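Local coordinates for protection of telomeres protein poz1 (Schizosaccharomyces pombe, PDB 5WE0), which binds telomeric DNA and negatively regulates telomerase and telomere length in fission yeast, at residues Glu158-Asp163 / Lys190-Lys195; Glu21-Met26 / Tyr219-Lys224. All blocks are in the same frame, centred on the assembly; numbering follows the deposited sequence.

Contact 1 (Glu158-Asp163 / Lys190-Lys195); sequences EQEPID and KHKIRK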
ATOM      1  N   GLU A 158       5.627  20.762   0.091  1.00 33.70           N
ATOM      2  CA  GLU A 158       4.562  21.748  -0.014  1.00 34.73           C
ATOM      3  C   GLU A 158       4.153  22.353   1.327  1.00 33.99           C
ATOM      4  O   GLU A 158       3.197  23.137   1.372  1.00 30.26           O
ATOM      5  CB  GLU A 158       3.342  21.111  -0.684  1.00 30.04           C
ATOM      6  CG  GLU A 158       3.519  20.911  -2.180  1.00 36.94           C
ATOM      7  CD  GLU A 158       2.196  20.648  -2.907  1.00 46.15           C
ATOM      8  OE1 GLU A 158       1.515  19.644  -2.576  1.00 49.82           O
ATOM      9  OE2 GLU A 158       1.846  21.436  -3.815  1.00 45.74           O
ATOM     10  N   GLN A 159       4.817  21.986   2.413  1.00 31.37           N
ATOM     11  CA  GLN A 159       4.540  22.552   3.721  1.00 33.83           C
ATOM     12  C   GLN A 159       5.547  23.657   4.041  1.00 37.17           C
ATOM     13  O   GLN A 159       6.650  23.711   3.490  1.00 35.12           O
ATOM     14  CB  GLN A 159       4.577  21.472   4.810  1.00 34.37           C
ATOM     15  CG  GLN A 159       3.889  20.140   4.470  1.00 37.24           C
ATOM     16  CD  GLN A 159       2.389  20.283   4.230  1.00 37.85           C
ATOM     17  OE1 GLN A 159       1.662  20.776   5.084  1.00 38.17           O
ATOM     18  NE2 GLN A 159       1.920  19.813   3.075  1.00 33.98           N
ATOM     19  N   GLU A 160       5.141  24.564   4.928  1.00 38.71           N
ATOM     20  CA  GLU A 160       6.016  25.669   5.335  1.00 38.76           C
ATOM     21  C   GLU A 160       5.811  26.007   6.820  1.00 36.51           C
ATOM     22  O   GLU A 160       4.737  26.448   7.234  1.00 35.26           O
ATOM     23  CB  GLU A 160       5.787  26.905   4.461  1.00 41.23           C
ATOM     24  CG  GLU A 160       6.523  28.136   4.959  1.00 41.18           C
ATOM     25  CD  GLU A 160       8.018  28.094   4.699  1.00 44.94           C
ATOM     26  OE1 GLU A 160       8.554  27.039   4.278  1.00 48.07           O
ATOM     27  OE2 GLU A 160       8.671  29.128   4.944  1.00 55.78           O
ATOM     28  N   PRO A 161       6.836  25.757   7.638  1.00 36.65           N
ATOM     29  CA  PRO A 161       8.145  25.207   7.254  1.00 38.68           C
ATOM     30  C   PRO A 161       8.129  23.685   6.967  1.00 38.97           C
ATOM     31  O   PRO A 161       7.171  22.987   7.337  1.00 34.81           O
ATOM     32  CB  PRO A 161       9.008  25.508   8.476  1.00 36.85           C
ATOM     33  CG  PRO A 161       8.039  25.399   9.621  1.00 39.09           C
ATOM     34  CD  PRO A 161       6.722  25.942   9.098  1.00 36.72           C
ATOM     35  N   ILE A 162       9.178  23.214   6.286  1.00 36.09           N
ATOM     36  CA  ILE A 162       9.344  21.797   5.990  1.00 39.60           C
ATOM     37  C   ILE A 162       9.713  21.044   7.257  1.00 46.85           C
ATOM     38  O   ILE A 162      10.522  21.515   8.067  1.00 45.14           O
ATOM     39  CB  ILE A 162      10.427  21.595   4.918  1.00 39.33           C
ATOM     40  CG1 ILE A 162       9.927  22.050   3.562  1.00 38.61           C
ATOM     41  CG2 ILE A 162      10.872  20.120   4.839  1.00 43.15           C
ATOM     42  CD1 ILE A 162      10.859  21.660   2.439  1.00 40.44           C
ATOM     43  N   ASP A 163       9.144  19.849   7.416  1.00 43.48           N
ATOM     44  CA  ASP A 163       9.535  18.922   8.475  1.00 45.48           C
ATOM     45  C   ASP A 163      10.750  18.127   7.997  1.00 48.29           C
ATOM     46  O   ASP A 163      10.637  17.001   7.498  1.00 46.05           O
ATOM     47  CB  ASP A 163       8.345  18.039   8.820  1.00 48.38           C
ATOM     48  CG  ASP A 163       8.645  17.020   9.882  1.00 54.87           C
ATOM     49  OD1 ASP A 163       9.824  16.860  10.269  1.00 56.10           O
ATOM     50  OD2 ASP A 163       7.672  16.373  10.335  1.00 59.97           O
ATOM     51  N   LYS A 190      15.605  22.988   0.503  1.00 52.60           N
ATOM     52  CA  LYS A 190      16.168  24.233   1.002  1.00 55.63           C
ATOM     53  C   LYS A 190      15.805  25.448   0.154  1.00 54.98           C
ATOM     54  O   LYS A 190      16.012  26.571   0.621  1.00 55.50           O
ATOM     55  CB  LYS A 190      17.693  24.104   1.132  1.00 57.91           C
ATOM     56  CG  LYS A 190      18.109  23.072   2.183  1.00 59.73           C
ATOM     57  CD  LYS A 190      17.718  23.545   3.590  1.00 60.37           C
ATOM     58  CE  LYS A 190      17.543  22.381   4.570  1.00 61.96           C
ATOM     59  NZ  LYS A 190      18.691  21.426   4.587  1.00 70.87           N
ATOM     60  N   HIS A 191      15.272  25.262  -1.065  1.00 52.31           N
ATOM     61  CA  HIS A 191      14.658  26.370  -1.791  1.00 48.87           C
ATOM     62  C   HIS A 191      13.517  26.975  -0.984  1.00 49.30           C
ATOM     63  O   HIS A 191      12.961  26.357  -0.067  1.00 46.38           O
ATOM     64  CB  HIS A 191      14.093  25.945  -3.153  1.00 48.35           C
ATOM     65  CG  HIS A 191      15.119  25.689  -4.211  1.00 55.56           C
ATOM     66  ND1 HIS A 191      16.354  26.299  -4.214  1.00 59.62           N
ATOM     67  CD2 HIS A 191      15.068  24.934  -5.336  1.00 59.32           C
ATOM     68  CE1 HIS A 191      17.033  25.903  -5.278  1.00 66.45           C
ATOM     69  NE2 HIS A 191      16.275  25.078  -5.977  1.00 62.70           N
ATOM     70  N   LYS A 192      13.137  28.188  -1.371  1.00 47.71           N
ATOM     71  CA  LYS A 192      12.080  28.875  -0.662  1.00 43.24           C
ATOM     72  C   LYS A 192      10.716  28.364  -1.154  1.00 43.07           C
ATOM     73  O   LYS A 192      10.607  27.704  -2.189  1.00 40.56           O
ATOM     74  CB  LYS A 192      12.300  30.390  -0.804  1.00 50.00           C
ATOM     75  CG  LYS A 192      11.504  31.367   0.094  1.00 61.30           C
ATOM     76  CD  LYS A 192      10.852  30.815   1.419  1.00 66.47           C
ATOM     77  CE  LYS A 192      11.699  29.980   2.345  1.00 74.87           C
ATOM     78  NZ  LYS A 192      10.934  29.540   3.544  1.00 70.28           N
ATOM     79  N   ILE A 193       9.673  28.645  -0.372  1.00 41.06           N
ATOM     80  CA  ILE A 193       8.399  27.958  -0.535  1.00 39.71           C
ATOM     81  C   ILE A 193       7.801  28.217  -1.913  1.00 38.13           C
ATOM     82  O   ILE A 193       7.277  27.296  -2.546  1.00 39.44           O
ATOM     83  CB  ILE A 193       7.446  28.367   0.596  1.00 39.02           C
ATOM     84  CG1 ILE A 193       6.082  27.723   0.395  1.00 39.23           C
ATOM     85  CG2 ILE A 193       7.363  29.896   0.705  1.00 40.91           C
ATOM     86  CD1 ILE A 193       6.105  26.164   0.450  1.00 36.84           C
ATOM     87  N   ARG A 194       7.884  29.452  -2.418  1.00 36.14           N
ATOM     88  CA  ARG A 194       7.309  29.733  -3.733  1.00 36.76           C
ATOM     89  C   ARG A 194       8.001  28.921  -4.829  1.00 40.73           C
ATOM     90  O   ARG A 194       7.354  28.482  -5.790  1.00 38.17           O
ATOM     91  CB  ARG A 194       7.402  31.223  -4.058  1.00 37.56           C
ATOM     92  CG  ARG A 194       6.350  32.069  -3.398  1.00 40.41           C
ATOM     93  CD  ARG A 194       6.635  33.545  -3.593  1.00 38.32           C
ATOM     94  NE  ARG A 194       5.610  34.362  -2.946  1.00 43.19           N
ATOM     95  CZ  ARG A 194       5.593  34.643  -1.647  1.00 42.03           C
ATOM     96  NH1 ARG A 194       6.562  34.168  -0.864  1.00 37.75           N
ATOM     97  NH2 ARG A 194       4.622  35.403  -1.138  1.00 36.57           N
ATOM     98  N   LYS A 195       9.315  28.711  -4.708  1.00 37.14           N
ATOM     99  CA  LYS A 195      10.001  27.932  -5.727  1.00 40.55           C
ATOM    100  C   LYS A 195       9.692  26.444  -5.583  1.00 40.51           C
ATOM    101  O   LYS A 195       9.447  25.765  -6.585  1.00 39.73           O
ATOM    102  CB  LYS A 195      11.506  28.191  -5.677  1.00 48.67           C
ATOM    103  CG  LYS A 195      11.931  29.329  -6.595  1.00 57.52           C
ATOM    104  CD  LYS A 195      13.441  29.366  -6.795  1.00 65.55           C
ATOM    105  CE  LYS A 195      13.897  30.774  -7.166  1.00 71.27           C
ATOM    106  NZ  LYS A 195      15.048  31.226  -6.324  1.00 65.94           N
TER
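E160 meets K192 and I193 at the surface of the chain. Its carboxylate makes a salt bridge to K192, with OE2 2.7 Å from NZ. The two side chains cross at about a right angle and meet at their charged ends. The second oxygen, OE1, forms a salt bridge with R196. Each carboxylate oxygen therefore has its own cationic partner, which should limit rotation of the group.

Beside the salt bridge, I193 packs against the stem of E160. Its CD1 lies 4.1 Å from CB of E160 and also nears a backbone oxygen, O of Q159, at 3.9 Å. I193 CB lies 4.1 Å from E160 OE1, so the isoleucine sits beside both the stem and the head of the glutamate.

The torsions explain the reach. E160 has CG anti to the backbone N (chi1 172°), then bends at chi2. K192 starts away from the loop, and its chain curls back at chi2 and chi3 to bring NZ to the acid. Its chi2 of 19° is nearly eclipsed, which leaves the exact path of this exposed chain doubtful. E158, Q159, E160 and I193 also touch crystal neighbours, which may influence their conformations.

Further out, R196 also bonds to H191 O and so ties the turn before the helix to the salt-bridge network. E158 pairs with K204 and Q159 bonds to H155 O.

K192 is the N-cap residue of helix 193-206. D163 caps helix 164-174. The contact thus joins the loop between helices 130-157 and 164-174 to the start of helix 193-206.

Contact 2 (Glu21-Met26 / Tyr219-Lys224); sequences ENHYDM and YIQCTK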
ATOM      1  N   GLU A  21     -13.600  -9.203  -5.668  1.00 47.62           N
ATOM      2  CA  GLU A  21     -13.210  -9.368  -7.067  1.00 49.23           C
ATOM      3  C   GLU A  21     -12.474  -8.129  -7.563  1.00 45.50           C
ATOM      4  O   GLU A  21     -11.416  -8.221  -8.207  1.00 40.56           O
ATOM      5  CB  GLU A  21     -14.449  -9.634  -7.929  1.00 49.68           C
ATOM      6  CG  GLU A  21     -14.141  -9.655  -9.424  1.00 57.16           C
ATOM      7  CD  GLU A  21     -15.339 -10.018 -10.288  1.00 63.84           C
ATOM      8  OE1 GLU A  21     -16.479  -9.650  -9.923  1.00 68.74           O
ATOM      9  OE2 GLU A  21     -15.132 -10.656 -11.343  1.00 70.28           O
ATOM     10  N   ASN A  22     -13.045  -6.958  -7.295  1.00 36.19           N
ATOM     11  CA  ASN A  22     -12.372  -5.694  -7.535  1.00 39.40           C
ATOM     12  C   ASN A  22     -11.779  -5.202  -6.221  1.00 37.09           C
ATOM     13  O   ASN A  22     -11.258  -6.008  -5.444  1.00 38.31           O
ATOM     14  CB  ASN A  22     -13.326  -4.676  -8.163  1.00 39.40           C
ATOM     15  CG  ASN A  22     -13.966  -5.194  -9.435  1.00 55.48           C
ATOM     16  OD1 ASN A  22     -13.274  -5.538 -10.400  1.00 54.59           O
ATOM     17  ND2 ASN A  22     -15.292  -5.299  -9.430  1.00 60.63           N
ATOM     18  N   HIS A  23     -11.831  -3.902  -5.954  1.00 32.44           N
ATOM     19  CA  HIS A  23     -11.125  -3.344  -4.807  1.00 37.16           C
ATOM     20  C   HIS A  23     -12.065  -3.103  -3.634  1.00 38.17           C
ATOM     21  O   HIS A  23     -13.204  -2.654  -3.809  1.00 39.84           O
ATOM     22  CB  HIS A  23     -10.421  -2.042  -5.192  1.00 29.30           C
ATOM     23  CG  HIS A  23      -9.397  -2.208  -6.265  1.00 28.04           C
ATOM     24  ND1 HIS A  23      -8.375  -3.132  -6.181  1.00 27.08           N
ATOM     25  CD2 HIS A  23      -9.243  -1.580  -7.455  1.00 31.44           C
ATOM     26  CE1 HIS A  23      -7.623  -3.050  -7.265  1.00 30.09           C
ATOM     27  NE2 HIS A  23      -8.124  -2.115  -8.055  1.00 29.85           N
ATOM     28  N   TYR A  24     -11.568  -3.381  -2.436  1.00 35.48           N
ATOM     29  CA  TYR A  24     -12.334  -3.134  -1.230  1.00 34.41           C
ATOM     30  C   TYR A  24     -12.526  -1.633  -0.992  1.00 40.32           C
ATOM     31  O   TYR A  24     -11.682  -0.798  -1.343  1.00 38.21           O
ATOM     32  CB  TYR A  24     -11.644  -3.779  -0.029  1.00 34.23           C
ATOM     33  CG  TYR A  24     -12.269  -3.379   1.281  1.00 42.67           C
ATOM     34  CD1 TYR A  24     -13.418  -4.009   1.755  1.00 41.69           C
ATOM     35  CD2 TYR A  24     -11.750  -2.322   2.017  1.00 38.45           C
ATOM     36  CE1 TYR A  24     -14.014  -3.610   2.955  1.00 42.93           C
ATOM     37  CE2 TYR A  24     -12.333  -1.924   3.205  1.00 41.90           C
ATOM     38  CZ  TYR A  24     -13.457  -2.572   3.672  1.00 42.94           C
ATOM     39  OH  TYR A  24     -14.016  -2.144   4.854  1.00 52.34           O
ATOM     40  N   ASP A  25     -13.671  -1.292  -0.409  1.00 39.70           N
ATOM     41  CA  ASP A  25     -13.901   0.045   0.127  1.00 44.67           C
ATOM     42  C   ASP A  25     -14.820  -0.092   1.333  1.00 47.55           C
ATOM     43  O   ASP A  25     -15.694  -0.961   1.354  1.00 46.58           O
ATOM     44  CB  ASP A  25     -14.506   0.998  -0.917  1.00 48.24           C
ATOM     45  CG  ASP A  25     -14.712   2.433  -0.373  1.00 58.02           C
ATOM     46  OD1 ASP A  25     -13.932   2.910   0.498  1.00 51.67           O
ATOM     47  OD2 ASP A  25     -15.681   3.086  -0.825  1.00 63.62           O
ATOM     48  N   MET A  26     -14.627   0.757   2.340  1.00 49.12           N
ATOM     49  CA  MET A  26     -15.449   0.623   3.532  1.00 55.29           C
ATOM     50  C   MET A  26     -16.835   1.179   3.257  1.00 51.61           C
ATOM     51  O   MET A  26     -16.977   2.311   2.795  1.00 55.58           O
ATOM     52  CB  MET A  26     -14.845   1.324   4.744  1.00 56.42           C
ATOM     53  CG  MET A  26     -15.717   1.057   5.977  1.00 61.21           C
ATOM     54  SD  MET A  26     -14.830   0.206   7.314  1.00 59.61           S
ATOM     55  CE  MET A  26     -13.935   1.585   8.008  1.00 52.53           C
ATOM     56  N   TYR A 219      -1.529  -3.375 -10.267  1.00 28.38           N
ATOM     57  CA  TYR A 219      -0.618  -4.206  -9.490  1.00 24.56           C
ATOM     58  C   TYR A 219      -1.387  -5.115  -8.537  1.00 25.63           C
ATOM     59  O   TYR A 219      -1.049  -6.291  -8.379  1.00 26.42           O
ATOM     60  CB  TYR A 219       0.382  -3.343  -8.700  1.00 21.18           C
ATOM     61  CG  TYR A 219       1.174  -4.221  -7.775  1.00 23.86           C
ATOM     62  CD1 TYR A 219       2.152  -5.098  -8.278  1.00 22.56           C
ATOM     63  CD2 TYR A 219       0.897  -4.248  -6.418  1.00 23.37           C
ATOM     64  CE1 TYR A 219       2.843  -5.950  -7.430  1.00 21.65           C
ATOM     65  CE2 TYR A 219       1.576  -5.077  -5.563  1.00 20.89           C
ATOM     66  CZ  TYR A 219       2.542  -5.933  -6.070  1.00 26.38           C
ATOM     67  OH  TYR A 219       3.191  -6.769  -5.192  1.00 25.85           O
ATOM     68  N   ILE A 220      -2.386  -4.568  -7.849  1.00 25.94           N
ATOM     69  CA  ILE A 220      -3.152  -5.358  -6.887  1.00 26.55           C
ATOM     70  C   ILE A 220      -3.923  -6.461  -7.600  1.00 24.85           C
ATOM     71  O   ILE A 220      -3.988  -7.595  -7.122  1.00 28.34           O
ATOM     72  CB  ILE A 220      -4.080  -4.435  -6.068  1.00 26.58           C
ATOM     73  CG1 ILE A 220      -3.244  -3.496  -5.159  1.00 26.17           C
ATOM     74  CG2 ILE A 220      -5.077  -5.271  -5.240  1.00 23.64           C
ATOM     75  CD1 ILE A 220      -2.406  -4.231  -4.067  1.00 21.19           C
ATOM     76  N   GLN A 221      -4.529  -6.144  -8.748  1.00 28.97           N
ATOM     77  CA  GLN A 221      -5.321  -7.130  -9.482  1.00 29.12           C
ATOM     78  C   GLN A 221      -4.428  -8.220 -10.078  1.00 32.40           C
ATOM     79  O   GLN A 221      -4.790  -9.406 -10.078  1.00 33.34           O
ATOM     80  CB  GLN A 221      -6.131  -6.426 -10.582  1.00 29.37           C
ATOM     81  CG  GLN A 221      -7.269  -5.503 -10.056  1.00 37.60           C
ATOM     82  CD  GLN A 221      -8.263  -6.228  -9.115  1.00 40.43           C
ATOM     83  OE1 GLN A 221      -8.178  -6.114  -7.881  1.00 35.02           O
ATOM     84  NE2 GLN A 221      -9.202  -6.975  -9.702  1.00 43.46           N
ATOM     85  N   CYS A 222      -3.269  -7.823 -10.611  1.00 31.52           N
ATOM     86  CA  CYS A 222      -2.286  -8.772 -11.110  1.00 31.42           C
ATOM     87  C   CYS A 222      -1.847  -9.723 -10.008  1.00 28.29           C
ATOM     88  O   CYS A 222      -1.849 -10.951 -10.186  1.00 28.52           O
ATOM     89  CB  CYS A 222      -1.078  -8.009 -11.661  1.00 32.62           C
ATOM     90  SG  CYS A 222       0.191  -9.044 -12.471  1.00 37.71           S
ATOM     91  N   THR A 223      -1.534  -9.167  -8.837  1.00 27.82           N
ATOM     92  CA  THR A 223      -1.105  -9.975  -7.701  1.00 26.91           C
ATOM     93  C   THR A 223      -2.202 -10.938  -7.259  1.00 31.52           C
ATOM     94  O   THR A 223      -1.934 -12.123  -7.042  1.00 29.98           O
ATOM     95  CB  THR A 223      -0.712  -9.060  -6.537  1.00 25.00           C
ATOM     96  OG1 THR A 223       0.386  -8.234  -6.929  1.00 27.23           O
ATOM     97  CG2 THR A 223      -0.289  -9.864  -5.334  1.00 24.51           C
ATOM     98  N   LYS A 224      -3.449 -10.446  -7.151  1.00 31.58           N
ATOM     99  CA  LYS A 224      -4.583 -11.292  -6.771  1.00 30.54           C
ATOM    100  C   LYS A 224      -4.737 -12.460  -7.727  1.00 32.67           C
ATOM    101  O   LYS A 224      -4.956 -13.600  -7.303  1.00 31.73           O
ATOM    102  CB  LYS A 224      -5.888 -10.492  -6.774  1.00 29.32           C
ATOM    103  CG  LYS A 224      -6.165  -9.584  -5.589  1.00 29.95           C
ATOM    104  CD  LYS A 224      -7.611  -9.052  -5.717  1.00 33.40           C
ATOM    105  CE  LYS A 224      -7.879  -7.914  -4.761  1.00 33.45           C
ATOM    106  NZ  LYS A 224      -9.026  -7.069  -5.180  1.00 34.76           N
TER
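Q221 reaches from helix 209-230 to the backbone of E21. Its NE2 donates to E21 O at 2.9 Å, with a nearly straight N-H...O angle of 169°. The acceptor lies close to the amide plane of Q221, and the donor lies in the carbonyl plane. E21 O also accepts from Q237. The other end of the amide accepts from K224, whose NZ is 3.0 Å from Q221 OE1. Both ends of the amide are used, which should fix its flip.

The tight part lies around the H23 ring. CE1 of H23 is 3.2 Å from Q221 OE1, and the ring and amide planes stand 80° apart. CG2 of I220 comes to the ring edge, 3.9 Å from CE1. The ring itself is held at both nitrogens, ND1 by E62 and NE2 by S217. K224 runs out extended beyond CG.

The arrangement is a loop-to-helix junction in an all-helical fold. The loop between helices 2-18 and 31-43 lies on helix 209-230, and E62 of helix 54-64 joins both sides, through H23 and Y24 N on the loop and a salt bridge to K224 on the helix. Within the long helix, T223 OG1 bonds back to Y219 O at 2.8 Å. T223 N also bonds to that oxygen, from the opposite face of its plane.

With an alanine at Q221, E21 O would probably lose one of its two donors and K224 its amide partner, and a gap would be likely to open beside the H23 ring.

The other side is looser. The side chains of E21 and N22 start away from the helix. N22 is exposed, and its OD1 comes no nearer than 4.4 Å to Q221 NE2.

From the N terminus, the chain runs through helix 2-18 into 21-26, where the loop of contact 2 opens. It passes helices 31-43, 54-64, 93-115 and 130-157 and enters 158-163, where contact 1 opens. Helices 164-174 and 179-188 fill this shorter loop, which closes at 190-195. Helix 193-206 then leads to helix 209-230, and residues 219-224 close the larger loop. Contact 1 is therefore nested inside contact 2. Their centres are 36 Å apart, on opposite sides of the chain's centre, and they do not touch. Contact 1 joins neighbouring helical elements at the surface. Contact 2 ties the N-terminal region to the last long helix.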